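Local coordinates for ATP-dependent DNA helicase PIF1 (Candida albicans, PDB 7OTJ), which probably couples ATP hydrolysis to 5'-3' unwinding of DNA, resolving G-quadruplexes and helping to maintain nuclear and mitochondrial genome stability, at residues 394-399 against 436-441; 216-221 against 492-497; 123-128 against 176-181. All coordinates share one frame; numbering follows the deposited sequence.

Interaction 1: 394-399 against 436-441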
loop_
_atom_site.group_PDB
_atom_site.type_symbol
_atom_site.label_atom_id
_atom_site.label_comp_id
_atom_site.label_asym_id
_atom_site.label_seq_id
_atom_site.Cartn_x
_atom_site.Cartn_y
_atom_site.Cartn_z
ATOM N N LEU A 394 18.602 -21.456 -9.922
ATOM C CA LEU A 394 18.100 -22.705 -9.355
ATOM C C LEU A 394 19.176 -23.426 -8.557
ATOM O O LEU A 394 18.860 -24.130 -7.590
ATOM C CB LEU A 394 17.570 -23.621 -10.461
ATOM C CG LEU A 394 16.170 -23.340 -11.008
ATOM C CD1 LEU A 394 15.723 -24.472 -11.921
ATOM C CD2 LEU A 394 15.178 -23.138 -9.873
ATOM N N MET A 395 20.442 -23.290 -8.964
ATOM C CA MET A 395 21.542 -23.877 -8.204
ATOM C C MET A 395 21.512 -23.421 -6.751
ATOM O O MET A 395 21.736 -24.221 -5.835
ATOM C CB MET A 395 22.880 -23.512 -8.853
ATOM C CG MET A 395 23.176 -24.249 -10.155
ATOM S SD MET A 395 23.461 -26.017 -9.916
ATOM C CE MET A 395 23.884 -26.536 -11.581
ATOM N N LYS A 396 21.246 -22.134 -6.520
ATOM C CA LYS A 396 21.176 -21.613 -5.160
ATOM C C LYS A 396 20.025 -22.209 -4.355
ATOM O O LYS A 396 20.083 -22.207 -3.119
ATOM C CB LYS A 396 21.056 -20.090 -5.200
ATOM C CG LYS A 396 22.249 -19.403 -5.843
ATOM C CD LYS A 396 21.804 -18.321 -6.810
ATOM C CE LYS A 396 20.899 -17.309 -6.127
ATOM N NZ LYS A 396 21.575 -16.604 -5.002
ATOM N N ASP A 397 18.982 -22.716 -5.015
ATOM C CA ASP A 397 17.843 -23.326 -4.322
ATOM C C ASP A 397 18.241 -24.708 -3.806
ATOM O O ASP A 397 18.175 -25.707 -4.525
ATOM C CB ASP A 397 16.632 -23.420 -5.246
ATOM C CG ASP A 397 16.017 -22.063 -5.551
ATOM O OD1 ASP A 397 16.579 -21.325 -6.388
ATOM O OD2 ASP A 397 14.962 -21.738 -4.965
ATOM N N TYR A 398 18.666 -24.766 -2.540
ATOM C CA TYR A 398 18.890 -26.051 -1.881
ATOM C C TYR A 398 17.587 -26.780 -1.568
ATOM O O TYR A 398 17.627 -27.969 -1.236
ATOM C CB TYR A 398 19.703 -25.858 -0.600
ATOM C CG TYR A 398 21.134 -25.435 -0.855
ATOM C CD1 TYR A 398 22.119 -26.378 -1.129
ATOM C CD2 TYR A 398 21.500 -24.095 -0.833
ATOM C CE1 TYR A 398 23.430 -25.997 -1.371
ATOM C CE2 TYR A 398 22.808 -23.704 -1.074
ATOM C CZ TYR A 398 23.767 -24.660 -1.342
ATOM O OH TYR A 398 25.069 -24.279 -1.582
ATOM N N LYS A 399 16.450 -26.080 -1.629
ATOM C CA LYS A 399 15.104 -26.638 -1.499
ATOM C C LYS A 399 14.779 -27.104 -0.081
ATOM O O LYS A 399 13.821 -27.863 0.112
ATOM C CB LYS A 399 14.880 -27.796 -2.484
ATOM C CG LYS A 399 14.091 -27.435 -3.736
ATOM C CD LYS A 399 14.936 -26.718 -4.771
ATOM C CE LYS A 399 15.832 -27.688 -5.516
ATOM N NZ LYS A 399 16.588 -27.009 -6.601
ATOM N N LEU A 436 23.145 -7.710 -7.943
ATOM C CA LEU A 436 24.097 -7.247 -6.944
ATOM C C LEU A 436 23.832 -7.852 -5.573
ATOM O O LEU A 436 24.780 -8.130 -4.829
ATOM C CB LEU A 436 24.062 -5.717 -6.860
ATOM C CG LEU A 436 24.297 -4.948 -8.173
ATOM C CD1 LEU A 436 24.180 -3.447 -7.969
ATOM C CD2 LEU A 436 25.645 -5.288 -8.792
ATOM N N VAL A 437 22.566 -8.097 -5.243
ATOM C CA VAL A 437 22.170 -8.733 -3.994
ATOM C C VAL A 437 21.022 -9.682 -4.306
ATOM O O VAL A 437 20.150 -9.362 -5.120
ATOM C CB VAL A 437 21.750 -7.696 -2.930
ATOM C CG1 VAL A 437 21.200 -8.393 -1.714
ATOM C CG2 VAL A 437 22.922 -6.824 -2.537
ATOM N N SER A 438 21.045 -10.869 -3.691
ATOM C CA SER A 438 19.998 -11.865 -3.877
ATOM C C SER A 438 19.523 -12.403 -2.532
ATOM O O SER A 438 20.336 -12.720 -1.656
ATOM C CB SER A 438 20.497 -13.015 -4.753
ATOM O OG SER A 438 19.485 -13.984 -4.947
ATOM N N ARG A 439 18.206 -12.543 -2.388
ATOM C CA ARG A 439 17.615 -13.214 -1.237
ATOM C C ARG A 439 16.572 -14.203 -1.727
ATOM O O ARG A 439 15.664 -13.832 -2.479
ATOM C CB ARG A 439 16.961 -12.238 -0.249
ATOM C CG ARG A 439 16.052 -12.955 0.756
ATOM C CD ARG A 439 15.583 -12.056 1.884
ATOM N NE ARG A 439 16.668 -11.723 2.796
ATOM C CZ ARG A 439 16.588 -10.808 3.752
ATOM N NH1 ARG A 439 15.468 -10.134 3.971
ATOM N NH2 ARG A 439 17.662 -10.554 4.496
ATOM N N ILE A 440 16.695 -15.450 -1.287
ATOM C CA ILE A 440 15.757 -16.507 -1.637
ATOM C C ILE A 440 14.983 -16.854 -0.377
ATOM O O ILE A 440 15.577 -17.192 0.656
ATOM C CB ILE A 440 16.473 -17.735 -2.219
ATOM C CG1 ILE A 440 17.231 -17.343 -3.494
ATOM C CG2 ILE A 440 15.475 -18.849 -2.503
ATOM C CD1 ILE A 440 18.008 -18.474 -4.129
ATOM N N GLN A 441 13.661 -16.745 -0.457
ATOM C CA GLN A 441 12.780 -16.985 0.673
ATOM C C GLN A 441 11.396 -17.288 0.126
ATOM O O GLN A 441 11.060 -16.907 -0.998
ATOM C CB GLN A 441 12.745 -15.772 1.612
ATOM C CG GLN A 441 11.847 -15.916 2.838
ATOM C CD GLN A 441 12.353 -16.956 3.815
ATOM O OE1 GLN A 441 12.153 -18.158 3.625
ATOM N NE2 GLN A 441 13.018 -16.498 4.870
#
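D397 and I440 make the closest backbone approach, with their CA atoms 7.6 Å apart, where a type I beta turn from L394 to D397 lies against strand 435-446. The turn is closed by D397 N bonding to L394 O. K396 CB and CE both rest on the methyl end of I440, 3.6 Å and 3.7 Å from I440 CD1. The lysine chain is bent at chi2, chi3 and chi4, and its tip comes to S438. K396 NZ lies 3.4 Å from S438 OG, a weak hydrogen bond. The hydroxyl has a stronger partner in Q425 NE2 on the neighbouring strand 424-429. D397 meets the other branch of I440, its OD2 lying 3.8 Å from CG2. With CG1 beside the backbone N (chi1 -60°), I440 sends CD1 toward the lysine, and D397 OD1 also comes near CD1. K399 NZ bonds back to D397 O at 2.9 Å, which ties the turn to the residues that follow it. Strand 435-446 belongs to the antiparallel sheet that takes in strands of the Pif1 2B domain, such as 294-297 and 310-316, and pairs with 259-267 and 424-429. The loop after helix 389-394 packs on this sheet mainly through the methyls of I440, met by lysine carbons and the aspartate carboxylate, and the single polar link across it is weak. The chemistry implies a van der Waals contact with little directional hold.

Interaction 2: 216-221 against 492-497; sequences RDFCRL and LNFNRS. With PO4 (phosphate ion), chain R.
F494 carries this contact, reaching from the loop after strand 489-492 to F218 and C219 on helix 212-219. Its CG lies anti to the backbone N (chi1 179°), which sends the ring toward the helix. At the root, F494 CB is 4.2 Å from C219 SG. F494 CG comes next, 3.9 Å from F218 CB. From CG the ring runs on along two sides. On one side, F494 CD1 lies 3.9 Å from C219 SG, an oblique sulfur-aromatic contact, and both CD1 and CE1 approach phosphate O3, which sits at the ring edge near its plane. On the other side, F494 CD2 is 3.6 Å from F218 CB, and CE2 is 3.7 Å from F218 CD2. At the tip, CZ also touches F218 CD2. The F218 CB group stands over one face of the F494 ring as a CH-pi contact, 16° off the normal. The two rings are nearly parallel, at 19°, but slid apart, with centroids 5.2 Å from each other, so they barely overlap.

The phosphate ion, probably from the crystallisation liquor, is held by the backbone N of R496 through O1 (3.1 Å). It is also held through O2 by R496 NE and NH2, in two weak bonds at the guanidinium edge. N495 OD1 accepts from S497 N in an Asx turn. L492-F494 fall in a predicted DNA-binding region, with bound nucleic acid about 11 Å away between nearest atoms.

F218 also packs on F198 and M201 of helix 196-204, and R496 forms a salt bridge to D212 at the start of helix 212-219. L221 bonds through its backbone to V491, so the chain at L221 is joined to strand 489-492, an outer strand of the four-stranded parallel sheet.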
loop_
_atom_site.group_PDB
_atom_site.type_symbol
_atom_site.label_atom_id
_atom_site.label_comp_id
_atom_site.label_asym_id
_atom_site.label_seq_id
_atom_site.Cartn_x
_atom_site.Cartn_y
_atom_site.Cartn_z
ATOM N N ARG A 216 -16.072 9.602 23.676
ATOM C CA ARG A 216 -16.670 8.572 24.515
ATOM C C ARG A 216 -17.149 7.383 23.686
ATOM O O ARG A 216 -16.926 6.225 24.060
ATOM C CB ARG A 216 -17.820 9.171 25.319
ATOM C CG ARG A 216 -18.385 8.230 26.350
ATOM C CD ARG A 216 -19.794 7.824 25.992
ATOM N NE ARG A 216 -20.767 8.859 26.325
ATOM C CZ ARG A 216 -21.386 9.624 25.437
ATOM N NH1 ARG A 216 -21.140 9.513 24.139
ATOM N NH2 ARG A 216 -22.279 10.515 25.858
ATOM N N ASP A 217 -17.768 7.649 22.530
ATOM C CA ASP A 217 -18.289 6.569 21.695
ATOM C C ASP A 217 -17.177 5.655 21.191
ATOM O O ASP A 217 -17.420 4.471 20.925
ATOM C CB ASP A 217 -19.098 7.137 20.524
ATOM C CG ASP A 217 -20.487 7.609 20.940
ATOM O OD1 ASP A 217 -20.774 7.635 22.156
ATOM O OD2 ASP A 217 -21.295 7.948 20.051
ATOM N N PHE A 218 -15.961 6.180 21.033
ATOM C CA PHE A 218 -14.857 5.315 20.637
ATOM C C PHE A 218 -14.330 4.511 21.818
ATOM O O PHE A 218 -13.975 3.339 21.660
ATOM C CB PHE A 218 -13.727 6.137 20.012
ATOM C CG PHE A 218 -13.932 6.444 18.556
ATOM C CD1 PHE A 218 -13.952 5.423 17.619
ATOM C CD2 PHE A 218 -14.081 7.752 18.120
ATOM C CE1 PHE A 218 -14.131 5.701 16.271
ATOM C CE2 PHE A 218 -14.259 8.033 16.778
ATOM C CZ PHE A 218 -14.285 7.008 15.854
ATOM N N CYS A 219 -14.288 5.112 23.011
ATOM C CA CYS A 219 -13.837 4.365 24.178
ATOM C C CYS A 219 -14.767 3.200 24.478
ATOM O O CYS A 219 -14.314 2.149 24.946
ATOM C CB CYS A 219 -13.716 5.296 25.384
ATOM S SG CYS A 219 -12.330 6.457 25.276
ATOM N N ARG A 220 -16.050 3.331 24.135
ATOM C CA ARG A 220 -16.988 2.240 24.355
ATOM C C ARG A 220 -16.668 1.034 23.482
ATOM O O ARG A 220 -17.105 -0.078 23.798
ATOM C CB ARG A 220 -18.425 2.712 24.095
ATOM C CG ARG A 220 -18.907 3.809 25.043
ATOM C CD ARG A 220 -20.398 3.679 25.323
ATOM N NE ARG A 220 -21.215 4.421 24.378
ATOM C CZ ARG A 220 -22.051 5.397 24.708
ATOM N NH1 ARG A 220 -22.255 5.737 25.970
ATOM N NH2 ARG A 220 -22.708 6.042 23.747
ATOM N N LEU A 221 -15.896 1.224 22.412
ATOM C CA LEU A 221 -15.508 0.145 21.514
ATOM C C LEU A 221 -14.333 -0.679 22.035
ATOM O O LEU A 221 -13.896 -1.606 21.344
ATOM C CB LEU A 221 -15.179 0.709 20.133
ATOM C CG LEU A 221 -16.349 1.424 19.460
ATOM C CD1 LEU A 221 -15.947 1.930 18.080
ATOM C CD2 LEU A 221 -17.571 0.513 19.380
ATOM N N LEU A 492 -8.421 0.236 21.284
ATOM C CA LEU A 492 -7.654 0.204 22.519
ATOM C C LEU A 492 -6.875 1.503 22.683
ATOM O O LEU A 492 -6.290 2.016 21.721
ATOM C CB LEU A 492 -6.698 -0.995 22.541
ATOM C CG LEU A 492 -7.338 -2.384 22.438
ATOM C CD1 LEU A 492 -6.269 -3.465 22.401
ATOM C CD2 LEU A 492 -8.319 -2.635 23.573
ATOM N N ASN A 493 -6.886 2.032 23.908
ATOM C CA ASN A 493 -6.086 3.194 24.301
ATOM C C ASN A 493 -6.435 4.441 23.492
ATOM O O ASN A 493 -5.563 5.250 23.169
ATOM C CB ASN A 493 -4.594 2.885 24.188
ATOM C CG ASN A 493 -4.166 1.767 25.110
ATOM O OD1 ASN A 493 -4.009 1.972 26.315
ATOM N ND2 ASN A 493 -3.967 0.578 24.551
ATOM N N PHE A 494 -7.728 4.640 23.234
ATOM C CA PHE A 494 -8.174 5.824 22.514
ATOM C C PHE A 494 -7.928 7.067 23.355
ATOM O O PHE A 494 -8.090 7.052 24.577
ATOM C CB PHE A 494 -9.659 5.734 22.159
ATOM C CG PHE A 494 -10.180 6.954 21.437
ATOM C CD1 PHE A 494 -10.628 8.065 22.139
ATOM C CD2 PHE A 494 -10.209 6.995 20.052
ATOM C CE1 PHE A 494 -11.086 9.188 21.474
ATOM C CE2 PHE A 494 -10.668 8.113 19.382
ATOM C CZ PHE A 494 -11.109 9.211 20.094
ATOM N N ASN A 495 -7.515 8.144 22.694
ATOM C CA ASN A 495 -7.336 9.421 23.369
ATOM C C ASN A 495 -7.316 10.527 22.321
ATOM O O ASN A 495 -6.715 10.364 21.258
ATOM C CB ASN A 495 -6.046 9.412 24.197
ATOM C CG ASN A 495 -6.010 10.503 25.231
ATOM O OD1 ASN A 495 -6.509 11.606 25.007
ATOM N ND2 ASN A 495 -5.411 10.207 26.377
ATOM N N ARG A 496 -7.980 11.649 22.627
ATOM C CA ARG A 496 -8.016 12.780 21.699
ATOM C C ARG A 496 -6.625 13.314 21.388
ATOM O O ARG A 496 -6.383 13.803 20.276
ATOM C CB ARG A 496 -8.890 13.898 22.263
ATOM C CG ARG A 496 -10.374 13.646 22.082
ATOM C CD ARG A 496 -11.221 14.712 22.750
ATOM N NE ARG A 496 -11.351 14.488 24.184
ATOM C CZ ARG A 496 -12.237 15.101 24.957
ATOM N NH1 ARG A 496 -13.081 15.993 24.465
ATOM N NH2 ARG A 496 -12.281 14.807 26.255
ATOM N N SER A 497 -5.709 13.253 22.356
ATOM C CA SER A 497 -4.332 13.668 22.112
ATOM C C SER A 497 -3.701 12.925 20.941
ATOM O O SER A 497 -2.740 13.427 20.349
ATOM C CB SER A 497 -3.497 13.467 23.379
ATOM O OG SER A 497 -3.622 12.137 23.851
HETATM P P PO4 R . -10.627 10.938 26.011
HETATM O O1 PO4 R . -9.281 11.016 25.339
HETATM O O2 PO4 R . -11.279 12.299 25.953
HETATM O O3 PO4 R . -11.495 9.929 25.297
HETATM O O4 PO4 R . -10.441 10.517 27.450
#

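Interaction 3: 123-128 against 176-181; sequences IAKNLR and WKETIQ
K125 and E178 form a salt bridge across the surface, the one direct link between helix 114-128 and helix 174-179 in these segments. E178 OE2 accepts from K125 NZ at 2.8 Å through its syn lone pair, the one on the side of OE1. OE1 itself stays 3.9 Å from K125 NZ, so the grip is one-sided. The side chains come from opposite directions. K125 is extended beyond CG, and E178 is too, its CG lying between the backbone N and the carbonyl carbon (chi1 79°). Two long arms thus span the gap, and K125 CE follows the ammonium to 3.5 Å from E178 OE2. The same oxygen also accepts from N121 ND2, its strongest polar partner, one turn earlier on the lysine's helix. The positive charge would be expected to keep the carboxylate ionised.

Several backbone donors are met inside the segments. L127 N bonds to I123 O and R128 N to A124 O. W176 O accepts from both I180 N, at 2.9 Å, and T179 N, at 3.3 Å, as the second helix ends. W176 N bonds to S173 OG, T179 OG1 to A175 O, and the R128 guanidinium to carbonyls including G135 O and W98 O.

Both segments lie in the PIF1-like helicase (P-loop NTPase) range, at the surface and away from the annotated sites. Helix 114-128 packs on helices 81-90 and 92-100 through I123 and L127. W176 and T179 of helix 174-179, and I180 just after it, pack on strand 138-143 of the six-stranded parallel sheet, before its outer strand 182-186.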
loop_
_atom_site.group_PDB
_atom_site.type_symbol
_atom_site.label_atom_id
_atom_site.label_comp_id
_atom_site.label_asym_id
_atom_site.label_seq_id
_atom_site.Cartn_x
_atom_site.Cartn_y
_atom_site.Cartn_z
ATOM N N ILE A 123 11.674 15.265 -14.431
ATOM C CA ILE A 123 12.139 14.082 -15.146
ATOM C C ILE A 123 11.209 13.776 -16.308
ATOM O O ILE A 123 11.660 13.435 -17.409
ATOM C CB ILE A 123 12.262 12.884 -14.183
ATOM C CG1 ILE A 123 13.638 12.883 -13.521
ATOM C CG2 ILE A 123 12.040 11.569 -14.910
ATOM C CD1 ILE A 123 13.612 12.890 -12.022
ATOM N N ALA A 124 9.901 13.915 -16.087
ATOM C CA ALA A 124 8.935 13.737 -17.164
ATOM C C ALA A 124 9.253 14.647 -18.344
ATOM O O ALA A 124 9.334 14.189 -19.490
ATOM C CB ALA A 124 7.526 14.011 -16.641
ATOM N N LYS A 125 9.438 15.942 -18.082
ATOM C CA LYS A 125 9.744 16.881 -19.154
ATOM C C LYS A 125 11.030 16.498 -19.876
ATOM O O LYS A 125 11.075 16.469 -21.110
ATOM C CB LYS A 125 9.827 18.303 -18.599
ATOM C CG LYS A 125 8.519 18.798 -17.991
ATOM C CD LYS A 125 8.676 20.159 -17.334
ATOM C CE LYS A 125 7.373 20.606 -16.697
ATOM N NZ LYS A 125 7.483 21.963 -16.104
ATOM N N ASN A 126 12.084 16.188 -19.119
ATOM C CA ASN A 126 13.387 15.940 -19.730
ATOM C C ASN A 126 13.362 14.700 -20.614
ATOM O O ASN A 126 13.726 14.760 -21.794
ATOM C CB ASN A 126 14.455 15.796 -18.648
ATOM C CG ASN A 126 15.854 15.776 -19.220
ATOM O OD1 ASN A 126 16.514 16.813 -19.299
ATOM N ND2 ASN A 126 16.314 14.599 -19.632
ATOM N N LEU A 127 12.939 13.564 -20.057
ATOM C CA LEU A 127 12.990 12.307 -20.794
ATOM C C LEU A 127 12.098 12.328 -22.027
ATOM O O LEU A 127 12.379 11.625 -23.005
ATOM C CB LEU A 127 12.590 11.153 -19.879
ATOM C CG LEU A 127 13.425 10.939 -18.615
ATOM C CD1 LEU A 127 12.931 9.709 -17.908
ATOM C CD2 LEU A 127 14.890 10.804 -18.963
ATOM N N ARG A 128 11.034 13.125 -22.009
ATOM C CA ARG A 128 10.068 13.144 -23.098
ATOM C C ARG A 128 10.248 14.322 -24.052
ATOM O O ARG A 128 9.484 14.434 -25.017
ATOM C CB ARG A 128 8.646 13.144 -22.527
ATOM C CG ARG A 128 8.294 11.876 -21.780
ATOM C CD ARG A 128 7.107 12.082 -20.854
ATOM N NE ARG A 128 5.917 12.540 -21.561
ATOM C CZ ARG A 128 5.033 11.738 -22.138
ATOM N NH1 ARG A 128 5.217 10.430 -22.190
ATOM N NH2 ARG A 128 3.931 12.260 -22.667
ATOM N N TRP A 176 2.478 20.275 -8.620
ATOM C CA TRP A 176 1.041 20.179 -8.398
ATOM C C TRP A 176 0.310 21.385 -8.973
ATOM O O TRP A 176 -0.698 21.238 -9.675
ATOM C CB TRP A 176 0.768 20.057 -6.900
ATOM C CG TRP A 176 -0.661 19.890 -6.527
ATOM C CD1 TRP A 176 -1.598 20.874 -6.393
ATOM C CD2 TRP A 176 -1.319 18.660 -6.202
ATOM N NE1 TRP A 176 -2.809 20.328 -6.020
ATOM C CE2 TRP A 176 -2.660 18.970 -5.895
ATOM C CE3 TRP A 176 -0.906 17.325 -6.145
ATOM C CZ2 TRP A 176 -3.582 17.996 -5.541
ATOM C CZ3 TRP A 176 -1.826 16.359 -5.790
ATOM C CH2 TRP A 176 -3.147 16.699 -5.494
ATOM N N LYS A 177 0.812 22.589 -8.695
ATOM C CA LYS A 177 0.063 23.794 -9.033
ATOM C C LYS A 177 -0.020 24.019 -10.538
ATOM O O LYS A 177 -1.009 24.577 -11.023
ATOM C CB LYS A 177 0.688 25.003 -8.338
ATOM C CG LYS A 177 0.765 24.844 -6.836
ATOM C CD LYS A 177 1.343 26.076 -6.160
ATOM C CE LYS A 177 1.453 25.872 -4.653
ATOM N NZ LYS A 177 2.076 27.038 -3.974
ATOM N N GLU A 178 0.994 23.603 -11.292
ATOM C CA GLU A 178 0.965 23.798 -12.732
ATOM C C GLU A 178 0.307 22.641 -13.479
ATOM O O GLU A 178 -0.073 22.816 -14.641
ATOM C CB GLU A 178 2.384 24.031 -13.268
ATOM C CG GLU A 178 3.202 22.776 -13.418
ATOM C CD GLU A 178 4.514 23.023 -14.120
ATOM O OE1 GLU A 178 4.802 24.191 -14.462
ATOM O OE2 GLU A 178 5.260 22.047 -14.335
ATOM N N THR A 179 0.117 21.487 -12.838
ATOM C CA THR A 179 -0.452 20.324 -13.516
ATOM C C THR A 179 -1.919 20.095 -13.174
ATOM O O THR A 179 -2.736 19.898 -14.081
ATOM C CB THR A 179 0.342 19.055 -13.189
ATOM O OG1 THR A 179 1.735 19.276 -13.430
ATOM C CG2 THR A 179 -0.135 17.920 -14.071
ATOM N N ILE A 180 -2.263 20.074 -11.883
ATOM C CA ILE A 180 -3.639 19.815 -11.462
ATOM C C ILE A 180 -4.526 20.949 -11.953
ATOM O O ILE A 180 -4.311 22.119 -11.618
ATOM C CB ILE A 180 -3.720 19.657 -9.937
ATOM C CG1 ILE A 180 -2.912 18.445 -9.483
ATOM C CG2 ILE A 180 -5.169 19.549 -9.469
ATOM C CD1 ILE A 180 -3.370 17.148 -10.105
ATOM N N GLN A 181 -5.506 20.615 -12.785
ATOM C CA GLN A 181 -6.391 21.620 -13.355
ATOM C C GLN A 181 -7.745 21.690 -12.666
ATOM O O GLN A 181 -8.445 22.699 -12.808
ATOM C CB GLN A 181 -6.599 21.353 -14.848
ATOM C CG GLN A 181 -5.304 21.164 -15.613
ATOM C CD GLN A 181 -5.549 20.893 -17.079
ATOM O OE1 GLN A 181 -5.575 19.739 -17.516
ATOM N NE2 GLN A 181 -5.744 21.960 -17.851
#

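In the fold
From the N terminus, interaction 3 closes first, joining helix 114-128 to helix 174-179, which packs on the six-stranded parallel sheet of the PIF1-like helicase region. Its loop of 47 residues includes strand 138-143. Interaction 2 opens later, at 216-221, and closes only at 492-497, so it spans 270 residues and ties helix 212-219 to the loop that follows 489-492, an outermost strand of the four-stranded parallel sheet. Interaction 1, nested within that loop, packs the loop after helix 389-394 on the antiparallel sheet. Interaction 3 is in series with both others. None touch: the centres of interactions 1 and 2 are about 47 Å apart, on opposite sides of the chain's centre.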